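Local structure of PTS system, IIabc component (Clostridium difficile, 3IPJ) at residues Y6-I14 and K74-L84; H27-V36 and G61-V72. The protein probably serves as the EIIB domain of a phosphotransferase-system sugar transporter, passing a phosphoryl group through a phosphocysteine to the incoming sugar, possibly trehalose. All blocks are in the same frame, centred on the assembly; numbering follows the deposited sequence.

Interaction 1: Y6-I14 and K74-L84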
loop_
_atom_site.group_PDB
_atom_site.type_symbol
_atom_site.label_atom_id
_atom_site.label_comp_id
_atom_site.label_asym_id
_atom_site.label_seq_id
_atom_site.Cartn_x
_atom_site.Cartn_y
_atom_site.Cartn_z
ATOM N N TYR A 6 2.795 0.286 12.059
ATOM C CA TYR A 6 2.715 -0.098 10.623
ATOM C C TYR A 6 1.325 -0.457 10.168
ATOM O O TYR A 6 0.942 -0.274 8.987
ATOM C CB TYR A 6 3.700 -1.209 10.272
ATOM C CG TYR A 6 5.096 -0.730 10.588
ATOM C CD1 TYR A 6 5.737 0.253 9.804
ATOM C CD2 TYR A 6 5.754 -1.211 11.720
ATOM C CE1 TYR A 6 6.981 0.698 10.147
ATOM C CE2 TYR A 6 7.002 -0.749 12.063
ATOM C CZ TYR A 6 7.604 0.188 11.274
ATOM O OH TYR A 6 8.815 0.643 11.687
ATOM N N ASN A 7 0.557 -0.978 11.113
ATOM C CA ASN A 7 -0.859 -1.243 10.864
ATOM C C ASN A 7 -1.696 0.055 10.809
ATOM O O ASN A 7 -2.627 0.114 10.003
ATOM C CB ASN A 7 -1.360 -2.240 11.889
ATOM C CG ASN A 7 -2.756 -2.690 11.612
ATOM O OD1 ASN A 7 -3.680 -2.204 12.261
ATOM N ND2 ASN A 7 -2.935 -3.635 10.643
ATOM N N LYS A 8 -1.337 1.095 11.580
ATOM C CA LYS A 8 -1.994 2.435 11.477
ATOM C C LYS A 8 -1.759 3.086 10.093
ATOM O O LYS A 8 -2.684 3.521 9.443
ATOM C CB LYS A 8 -1.520 3.406 12.560
ATOM C CG LYS A 8 -1.756 2.887 13.943
ATOM C CD LYS A 8 -1.098 3.769 15.001
ATOM C CE LYS A 8 -1.356 5.228 14.738
ATOM N NZ LYS A 8 -2.674 5.674 15.328
ATOM N N ILE A 9 -0.500 3.145 9.655
ATOM C CA ILE A 9 -0.209 3.569 8.294
ATOM C C ILE A 9 -1.015 2.740 7.248
ATOM O O ILE A 9 -1.671 3.302 6.392
ATOM C CB ILE A 9 1.336 3.471 8.000
ATOM C CG1 ILE A 9 2.138 4.373 9.001
ATOM C CG2 ILE A 9 1.642 3.756 6.493
ATOM C CD1 ILE A 9 3.687 4.079 9.116
ATOM N N ALA A 10 -0.975 1.413 7.317
ATOM C CA ALA A 10 -1.722 0.587 6.355
ATOM C C ALA A 10 -3.163 1.006 6.370
ATOM O O ALA A 10 -3.780 1.180 5.314
ATOM C CB ALA A 10 -1.635 -0.891 6.716
ATOM N N ASN A 11 -3.748 1.124 7.548
ATOM C CA ASN A 11 -5.167 1.504 7.607
ATOM C C ASN A 11 -5.470 2.890 7.065
ATOM O O ASN A 11 -6.507 3.083 6.382
ATOM C CB ASN A 11 -5.766 1.275 9.000
ATOM C CG ASN A 11 -6.248 -0.155 9.155
ATOM O OD1 ASN A 11 -5.565 -0.948 9.746
ATOM N ND2 ASN A 11 -7.407 -0.507 8.538
ATOM N N GLU A 12 -4.590 3.847 7.371
ATOM C CA GLU A 12 -4.792 5.211 6.864
ATOM C C GLU A 12 -4.707 5.164 5.357
ATOM O O GLU A 12 -5.530 5.788 4.667
ATOM C CB GLU A 12 -3.801 6.196 7.429
ATOM C CG GLU A 12 -4.192 6.509 8.884
ATOM C CD GLU A 12 -3.235 7.445 9.705
ATOM O OE1 GLU A 12 -2.611 8.354 9.090
ATOM O OE2 GLU A 12 -3.164 7.302 11.004
ATOM N N LEU A 13 -3.710 4.436 4.829
ATOM C CA LEU A 13 -3.547 4.332 3.378
ATOM C C LEU A 13 -4.798 3.723 2.728
ATOM O O LEU A 13 -5.331 4.317 1.757
ATOM C CB LEU A 13 -2.253 3.560 3.028
ATOM C CG LEU A 13 -1.004 4.377 3.335
ATOM C CD1 LEU A 13 0.292 3.538 3.028
ATOM C CD2 LEU A 13 -0.998 5.755 2.677
ATOM N N ILE A 14 -5.277 2.583 3.249
ATOM C CA ILE A 14 -6.480 1.913 2.678
ATOM C C ILE A 14 -7.665 2.905 2.733
ATOM O O ILE A 14 -8.439 3.014 1.748
ATOM C CB ILE A 14 -6.918 0.595 3.426
ATOM C CG1 ILE A 14 -5.798 -0.439 3.610
ATOM C CG2 ILE A 14 -8.049 -0.075 2.699
ATOM C CD1 ILE A 14 -4.932 -0.568 2.489
ATOM N N LYS A 74 7.106 -3.915 6.326
ATOM C CA LYS A 74 6.361 -3.953 7.580
ATOM C C LYS A 74 4.935 -3.466 7.336
ATOM O O LYS A 74 3.976 -3.988 7.917
ATOM C CB LYS A 74 7.059 -3.098 8.633
ATOM C CG LYS A 74 8.477 -3.660 8.894
ATOM C CD LYS A 74 9.392 -2.724 9.800
ATOM C CE LYS A 74 10.905 -3.211 9.802
ATOM N NZ LYS A 74 11.257 -4.305 10.730
ATOM N N VAL A 75 4.791 -2.487 6.435
ATOM C CA VAL A 75 3.435 -2.008 6.053
ATOM C C VAL A 75 2.770 -3.058 5.167
ATOM O O VAL A 75 1.564 -3.375 5.326
ATOM C CB VAL A 75 3.474 -0.639 5.370
ATOM C CG1 VAL A 75 2.093 -0.244 4.744
ATOM C CG2 VAL A 75 3.975 0.386 6.409
ATOM N N TYR A 76 3.561 -3.653 4.283
ATOM C CA TYR A 76 2.975 -4.667 3.421
ATOM C C TYR A 76 2.408 -5.845 4.284
ATOM O O TYR A 76 1.321 -6.360 4.027
ATOM C CB TYR A 76 4.027 -5.091 2.398
ATOM C CG TYR A 76 3.438 -5.996 1.391
ATOM C CD1 TYR A 76 2.543 -5.516 0.438
ATOM C CD2 TYR A 76 3.758 -7.357 1.377
ATOM C CE1 TYR A 76 1.959 -6.382 -0.529
ATOM C CE2 TYR A 76 3.164 -8.213 0.418
ATOM C CZ TYR A 76 2.283 -7.687 -0.510
ATOM O OH TYR A 76 1.716 -8.481 -1.404
ATOM N N ALA A 77 3.163 -6.274 5.298
ATOM C CA ALA A 77 2.771 -7.376 6.174
ATOM C C ALA A 77 1.427 -7.104 6.952
ATOM O O ALA A 77 0.625 -8.031 7.257
ATOM C CB ALA A 77 3.936 -7.704 7.142
ATOM N N GLU A 78 1.163 -5.830 7.253
ATOM C CA GLU A 78 -0.110 -5.454 7.827
ATOM C C GLU A 78 -1.202 -5.579 6.758
ATOM O O GLU A 78 -2.200 -6.218 6.987
ATOM C CB GLU A 78 -0.013 -4.041 8.379
ATOM C CG GLU A 78 1.010 -3.981 9.481
ATOM C CD GLU A 78 0.732 -4.979 10.617
ATOM O OE1 GLU A 78 -0.446 -5.402 10.810
ATOM O OE2 GLU A 78 1.701 -5.294 11.376
ATOM N N VAL A 79 -0.998 -4.985 5.581
ATOM C CA VAL A 79 -2.021 -5.070 4.519
ATOM C C VAL A 79 -2.357 -6.526 4.157
ATOM O O VAL A 79 -3.534 -6.865 3.881
ATOM C CB VAL A 79 -1.532 -4.391 3.223
ATOM C CG1 VAL A 79 -2.457 -4.782 2.059
ATOM C CG2 VAL A 79 -1.311 -2.819 3.430
ATOM N N GLU A 80 -1.327 -7.390 4.177
ATOM C CA GLU A 80 -1.480 -8.834 3.913
ATOM C C GLU A 80 -2.560 -9.554 4.770
ATOM O O GLU A 80 -3.041 -10.615 4.367
ATOM C CB GLU A 80 -0.153 -9.579 4.113
ATOM C CG GLU A 80 0.788 -9.680 2.896
ATOM C CD GLU A 80 2.182 -10.366 3.155
ATOM O OE1 GLU A 80 2.892 -10.064 4.170
ATOM O OE2 GLU A 80 2.571 -11.189 2.265
ATOM N N LYS A 81 -2.914 -9.039 5.951
ATOM C CA LYS A 81 -3.926 -9.708 6.776
ATOM C C LYS A 81 -5.318 -9.125 6.489
ATOM O O LYS A 81 -6.347 -9.716 6.816
ATOM C CB LYS A 81 -3.600 -9.592 8.274
ATOM C CG LYS A 81 -2.151 -9.842 8.664
ATOM C CD LYS A 81 -1.862 -9.175 10.033
ATOM C CE LYS A 81 -0.397 -9.297 10.519
ATOM N NZ LYS A 81 -0.191 -8.576 11.868
ATOM N N MET A 82 -5.329 -7.955 5.862
ATOM C CA MET A 82 -6.545 -7.208 5.650
ATOM C C MET A 82 -7.438 -7.903 4.602
ATOM O O MET A 82 -8.610 -7.578 4.461
ATOM C CB MET A 82 -6.195 -5.760 5.245
ATOM C CG MET A 82 -5.630 -4.864 6.373
ATOM S SD MET A 82 -5.260 -3.173 5.822
ATOM C CE MET A 82 -4.528 -2.626 7.325
ATOM N N GLY A 83 -6.894 -8.865 3.864
ATOM C CA GLY A 83 -7.702 -9.613 2.922
ATOM C C GLY A 83 -7.758 -9.077 1.491
ATOM O O GLY A 83 -8.350 -9.693 0.598
ATOM N N LEU A 84 -7.169 -7.917 1.237
ATOM C CA LEU A 84 -7.181 -7.411 -0.130
ATOM C C LEU A 84 -6.338 -8.402 -0.956
ATOM O O LEU A 84 -5.637 -9.263 -0.380
ATOM C CB LEU A 84 -6.642 -5.980 -0.189
ATOM C CG LEU A 84 -7.228 -5.036 0.882
ATOM C CD1 LEU A 84 -7.063 -5.654 2.200
ATOM C CD2 LEU A 84 -6.531 -3.735 0.963
HETATM O O HOH W 1 2.299 -2.402 12.838
#
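Tyr6 and Lys74 meet along their lengths, the aliphatic part of the lysine running parallel to the tyrosine side chain and over one face of the phenol ring. This is a CH-pi contact: Lys74 CB stands 3.7 Å from the centroid of the Tyr6 ring, 14° off the ring normal, and further out Lys74 CD reaches Tyr6 CZ at 3.7 Å. Both side chains set CG opposite the carbonyl carbon (chi1 -59° for Tyr6), which keeps them alongside each other. Val75 CG2 touches the ring near its plane, 3.8 Å from Tyr6 CD1.

One turn on, Glu78 lays its CG against the backbone of Asn7 and bends at its second torsion, bringing its carboxylate across the Asn7 amide with the two planes nearly perpendicular. Only a weak hydrogen bond results, Asn7 ND2 to Glu78 OE1 at 3.1 Å; the same oxygen forms a salt bridge with Lys81, and a water accepts from Asn7 N.

Ala10 CB sits among Val79 CG2, Glu78 CB and the methyl of Met82. The straight Met82 chain passes Ile14 head to tail and places Met82 SD 3.6 Å from Ile14 CG1, while Ile14 CD1 and Leu84 CD2 meet tip to tip at 3.9 Å.

The axes of 6-14 and 74-79 approach to 8.2 Å and cross at -66°, with the small Ala10 at the interface, in the layer that covers strands 22-27 and 31-36. Carbon contacts from Tyr6 to Leu84 make up most of the meeting of the two segments, and the polar pair at Glu78 adds weak, partly exposed bonds.

Interaction 2: H27-V36 and G61-V72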
loop_
_atom_site.group_PDB
_atom_site.type_symbol
_atom_site.label_atom_id
_atom_site.label_comp_id
_atom_site.label_asym_id
_atom_site.label_seq_id
_atom_site.Cartn_x
_atom_site.Cartn_y
_atom_site.Cartn_z
ATOM N N HIS A 27 4.698 -4.737 -3.705
ATOM C CA HIS A 27 5.663 -3.760 -3.260
ATOM C C HIS A 27 6.998 -3.970 -3.921
ATOM O O HIS A 27 7.231 -5.018 -4.482
ATOM C CB HIS A 27 5.791 -3.762 -1.690
ATOM C CG HIS A 27 6.629 -4.890 -1.152
ATOM N ND1 HIS A 27 6.105 -6.120 -0.793
ATOM C CD2 HIS A 27 7.961 -4.977 -0.962
ATOM C CE1 HIS A 27 7.076 -6.908 -0.385
ATOM N NE2 HIS A 27 8.213 -6.242 -0.486
ATOM N N CYS A 28 7.871 -2.973 -3.908
ATOM C CA CYS A 28 9.275 -3.214 -4.292
ATOM C C CYS A 28 10.108 -2.908 -3.032
ATOM O O CYS A 28 9.608 -2.985 -1.891
ATOM C CB CYS A 28 9.739 -2.383 -5.518
ATOM S SG CYS A 28 9.658 -0.554 -5.262
ATOM N N ALA A 29 11.377 -2.542 -3.222
ATOM C CA ALA A 29 12.254 -2.372 -2.080
ATOM C C ALA A 29 11.866 -1.148 -1.325
ATOM O O ALA A 29 12.187 -1.058 -0.140
ATOM C CB ALA A 29 13.758 -2.315 -2.541
ATOM N N THR A 30 11.223 -0.172 -1.993
ATOM C CA THR A 30 10.983 1.112 -1.302
ATOM C C THR A 30 9.541 1.557 -1.445
ATOM O O THR A 30 9.128 2.473 -0.728
ATOM C CB THR A 30 11.920 2.206 -1.821
ATOM O OG1 THR A 30 11.734 2.309 -3.245
ATOM C CG2 THR A 30 13.346 1.761 -1.574
ATOM N N ARG A 31 8.775 0.955 -2.376
ATOM C CA ARG A 31 7.412 1.439 -2.606
ATOM C C ARG A 31 6.303 0.379 -2.433
ATOM O O ARG A 31 6.430 -0.773 -2.834
ATOM C CB ARG A 31 7.285 2.117 -4.000
ATOM C CG ARG A 31 8.408 3.020 -4.351
ATOM C CD ARG A 31 8.186 3.561 -5.747
ATOM N NE ARG A 31 9.195 4.602 -6.033
ATOM C CZ ARG A 31 9.160 5.409 -7.114
ATOM N NH1 ARG A 31 8.174 5.288 -8.023
ATOM N NH2 ARG A 31 10.122 6.317 -7.304
ATOM N N LEU A 32 5.210 0.793 -1.831
ATOM C CA LEU A 32 3.940 0.054 -1.822
ATOM C C LEU A 32 3.254 0.409 -3.155
ATOM O O LEU A 32 3.027 1.574 -3.453
ATOM C CB LEU A 32 3.156 0.529 -0.572
ATOM C CG LEU A 32 1.990 -0.353 -0.188
ATOM C CD1 LEU A 32 2.471 -1.762 0.310
ATOM C CD2 LEU A 32 1.131 0.377 0.875
ATOM N N ARG A 33 2.937 -0.598 -3.957
ATOM C CA ARG A 33 2.418 -0.363 -5.275
ATOM C C ARG A 33 0.985 -0.885 -5.352
ATOM O O ARG A 33 0.752 -2.085 -5.281
ATOM C CB ARG A 33 3.341 -1.026 -6.280
ATOM C CG ARG A 33 4.647 -0.281 -6.483
ATOM C CD ARG A 33 5.668 -1.231 -7.110
ATOM N NE ARG A 33 6.941 -0.556 -7.357
ATOM C CZ ARG A 33 7.234 0.091 -8.485
ATOM N NH1 ARG A 33 6.320 0.109 -9.479
ATOM N NH2 ARG A 33 8.431 0.708 -8.635
ATOM N N VAL A 34 0.032 0.030 -5.484
ATOM C CA VAL A 34 -1.406 -0.318 -5.428
ATOM C C VAL A 34 -2.056 -0.119 -6.808
ATOM O O VAL A 34 -2.099 1.035 -7.287
ATOM C CB VAL A 34 -2.153 0.607 -4.452
ATOM C CG1 VAL A 34 -3.577 0.088 -4.210
ATOM C CG2 VAL A 34 -1.365 0.676 -3.171
ATOM N N MET A 35 -2.536 -1.205 -7.445
ATOM C CA MET A 35 -3.271 -1.096 -8.720
ATOM C C MET A 35 -4.668 -0.638 -8.279
ATOM O O MET A 35 -5.325 -1.344 -7.480
ATOM C CB MET A 35 -3.348 -2.437 -9.434
ATOM C CG MET A 35 -1.964 -2.948 -9.810
ATOM S SD MET A 35 -1.261 -2.032 -11.222
ATOM C CE MET A 35 -1.456 -3.281 -12.460
ATOM N N VAL A 36 -5.085 0.564 -8.734
ATOM C CA VAL A 36 -6.356 1.144 -8.323
ATOM C C VAL A 36 -7.350 1.238 -9.527
ATOM O O VAL A 36 -6.953 1.342 -10.674
ATOM C CB VAL A 36 -6.147 2.513 -7.634
ATOM C CG1 VAL A 36 -5.413 2.342 -6.272
ATOM C CG2 VAL A 36 -5.408 3.566 -8.573
ATOM N N GLY A 61 -1.435 2.775 -14.151
ATOM C CA GLY A 61 -2.396 2.073 -13.309
ATOM C C GLY A 61 -1.945 1.893 -11.858
ATOM O O GLY A 61 -2.749 1.490 -11.024
ATOM N N GLN A 62 -0.683 2.190 -11.564
ATOM C CA GLN A 62 -0.097 1.952 -10.231
ATOM C C GLN A 62 -0.029 3.244 -9.418
ATOM O O GLN A 62 0.671 4.206 -9.799
ATOM C CB GLN A 62 1.341 1.421 -10.349
ATOM C CG GLN A 62 1.441 -0.022 -10.797
ATOM C CD GLN A 62 2.890 -0.511 -10.774
ATOM O OE1 GLN A 62 3.423 -1.058 -11.785
ATOM N NE2 GLN A 62 3.529 -0.325 -9.654
ATOM N N TYR A 63 -0.712 3.222 -8.268
ATOM C CA TYR A 63 -0.570 4.264 -7.245
ATOM C C TYR A 63 0.588 3.865 -6.269
ATOM O O TYR A 63 0.463 2.904 -5.530
ATOM C CB TYR A 63 -1.901 4.389 -6.498
ATOM C CG TYR A 63 -2.021 5.692 -5.755
ATOM C CD1 TYR A 63 -2.438 6.832 -6.415
ATOM C CD2 TYR A 63 -1.667 5.794 -4.400
ATOM C CE1 TYR A 63 -2.552 8.037 -5.758
ATOM C CE2 TYR A 63 -1.748 6.992 -3.709
ATOM C CZ TYR A 63 -2.198 8.114 -4.389
ATOM O OH TYR A 63 -2.337 9.311 -3.746
ATOM N N GLN A 64 1.720 4.600 -6.289
ATOM C CA GLN A 64 2.926 4.152 -5.637
ATOM C C GLN A 64 3.142 5.062 -4.410
ATOM O O GLN A 64 3.106 6.299 -4.532
ATOM C CB GLN A 64 4.080 4.200 -6.607
ATOM C CG GLN A 64 3.726 3.442 -7.871
ATOM C CD GLN A 64 4.887 3.404 -8.877
ATOM O OE1 GLN A 64 6.012 3.792 -8.550
ATOM N NE2 GLN A 64 4.614 2.939 -10.112
ATOM N N ILE A 65 3.333 4.446 -3.239
ATOM C CA ILE A 65 3.552 5.196 -2.036
ATOM C C ILE A 65 4.944 4.877 -1.596
ATOM O O ILE A 65 5.247 3.714 -1.306
ATOM C CB ILE A 65 2.611 4.719 -0.957
ATOM C CG1 ILE A 65 1.160 4.943 -1.457
ATOM C CG2 ILE A 65 2.925 5.371 0.378
ATOM C CD1 ILE A 65 0.505 3.691 -1.879
ATOM N N ILE A 66 5.813 5.893 -1.574
ATOM C CA ILE A 66 7.215 5.645 -1.225
ATOM C C ILE A 66 7.323 5.603 0.309
ATOM O O ILE A 66 7.028 6.597 0.983
ATOM C CB ILE A 66 8.174 6.712 -1.727
ATOM C CG1 ILE A 66 7.882 7.091 -3.194
ATOM C CG2 ILE A 66 9.614 6.216 -1.521
ATOM C CD1 ILE A 66 8.707 8.338 -3.694
ATOM N N LEU A 67 7.721 4.444 0.847
ATOM C CA LEU A 67 7.867 4.264 2.297
ATOM C C LEU A 67 9.343 4.054 2.720
ATOM O O LEU A 67 9.690 4.288 3.891
ATOM C CB LEU A 67 6.993 3.065 2.741
ATOM C CG LEU A 67 5.504 3.382 2.696
ATOM C CD1 LEU A 67 4.758 2.120 2.760
ATOM C CD2 LEU A 67 5.110 4.221 3.922
ATOM N N GLY A 68 10.208 3.650 1.796
ATOM C CA GLY A 68 11.605 3.429 2.138
ATOM C C GLY A 68 11.821 1.952 2.450
ATOM O O GLY A 68 10.870 1.179 2.718
ATOM N N THR A 69 13.070 1.516 2.402
ATOM C CA THR A 69 13.362 0.121 2.738
ATOM C C THR A 69 12.932 -0.256 4.177
ATOM O O THR A 69 12.947 0.599 5.121
ATOM C CB THR A 69 14.853 -0.176 2.592
ATOM O OG1 THR A 69 15.568 0.630 3.539
ATOM C CG2 THR A 69 15.311 0.099 1.153
ATOM N N GLY A 70 12.609 -1.535 4.352
ATOM C CA GLY A 70 12.213 -2.082 5.638
ATOM C C GLY A 70 10.847 -1.580 6.093
ATOM O O GLY A 70 9.989 -2.404 6.469
ATOM N N ILE A 71 10.612 -0.256 6.090
ATOM C CA ILE A 71 9.276 0.265 6.419
ATOM C C ILE A 71 8.250 -0.263 5.378
ATOM O O ILE A 71 7.140 -0.626 5.766
ATOM C CB ILE A 71 9.260 1.833 6.515
ATOM C CG1 ILE A 71 10.333 2.373 7.478
ATOM C CG2 ILE A 71 7.849 2.357 6.850
ATOM C CD1 ILE A 71 10.241 1.901 8.841
ATOM N N VAL A 72 8.624 -0.330 4.078
ATOM C CA VAL A 72 7.693 -0.822 3.074
ATOM C C VAL A 72 7.218 -2.284 3.360
ATOM O O VAL A 72 6.035 -2.597 3.183
ATOM C CB VAL A 72 8.261 -0.641 1.612
ATOM C CG1 VAL A 72 9.504 -1.458 1.417
ATOM C CG2 VAL A 72 7.169 -1.036 0.556
HETATM O O HOH W 2 12.666 -2.695 1.924
HETATM O O HOH W 3 -5.224 0.085 -12.112
#
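Arg31 NH1 donates to Gln64 OE1 at 2.7 Å, almost in line with the amide carbonyl (C=O...donor angle 164°), with the oxygen in the guanidinium plane. Ile66 runs alongside the same arginine and puts CD1 over a guanidinium face. The Gln64 amide also sits over one face of the Arg33 guanidinium, off-centre and tilted. At the edge of that guanidinium, Arg33 NE donates a hydrogen bond to Cys28 SG, 3.4 Å away and in the plane; Arg31 N and Thr30 N add weak bonds to the sulfur. Cys28 is the predicted phosphocysteine and a zinc ligand seen in this protein. Gln64 thus holds Arg31 and lies against the arginine bonded to the Cys28 sulfur.

Arg31, Arg33, Gln64 and Ile66 share one face of antiparallel strands 31-36 and 62-66, the central pair of the four-stranded EIIB sheet. Leu32 with Ile65 and Val34 with Tyr63 are its hydrogen-bonded pairs, and their side chains lie on the opposite face, where Val34 CG2 meets Ile65 CD1 at 3.8 Å.

Beyond the strand, Thr30 O accepts from Leu67 N (2.9 Å) and Gly68 N (3.0 Å), tying the cysteine loop to the turn before helix 71-79. Val72 packs against that loop, CG1 against Ala29 O, while a water bridges Ala29 O and Gly70 N.

In the fold
Both contacts use helix 71-79: interaction 2 ends in its first turn, and interaction 1 sets residues 74-79 and the turn that follows against helix 5-17. Their centres are about 12 Å apart, and they meet in the core between helices and sheet, where Leu32 CD2 receives Leu13 CD1 at 3.9 Å and Leu32 CD1 receives Tyr76 CD1 at 3.8 Å. Each is partly buried. Interaction 1, away from the annotated sites, is mainly apolar packing; its polar contacts, around Asn7 and Glu78, involve partly exposed residues. Interaction 2, burying 956 Å² against 565 Å², is held chiefly by backbone hydrogen bonds, with an Arg31-Gln64 side-chain bond added; its apolar face looks to the helices, while its polar face bears the arginines beside Cys28.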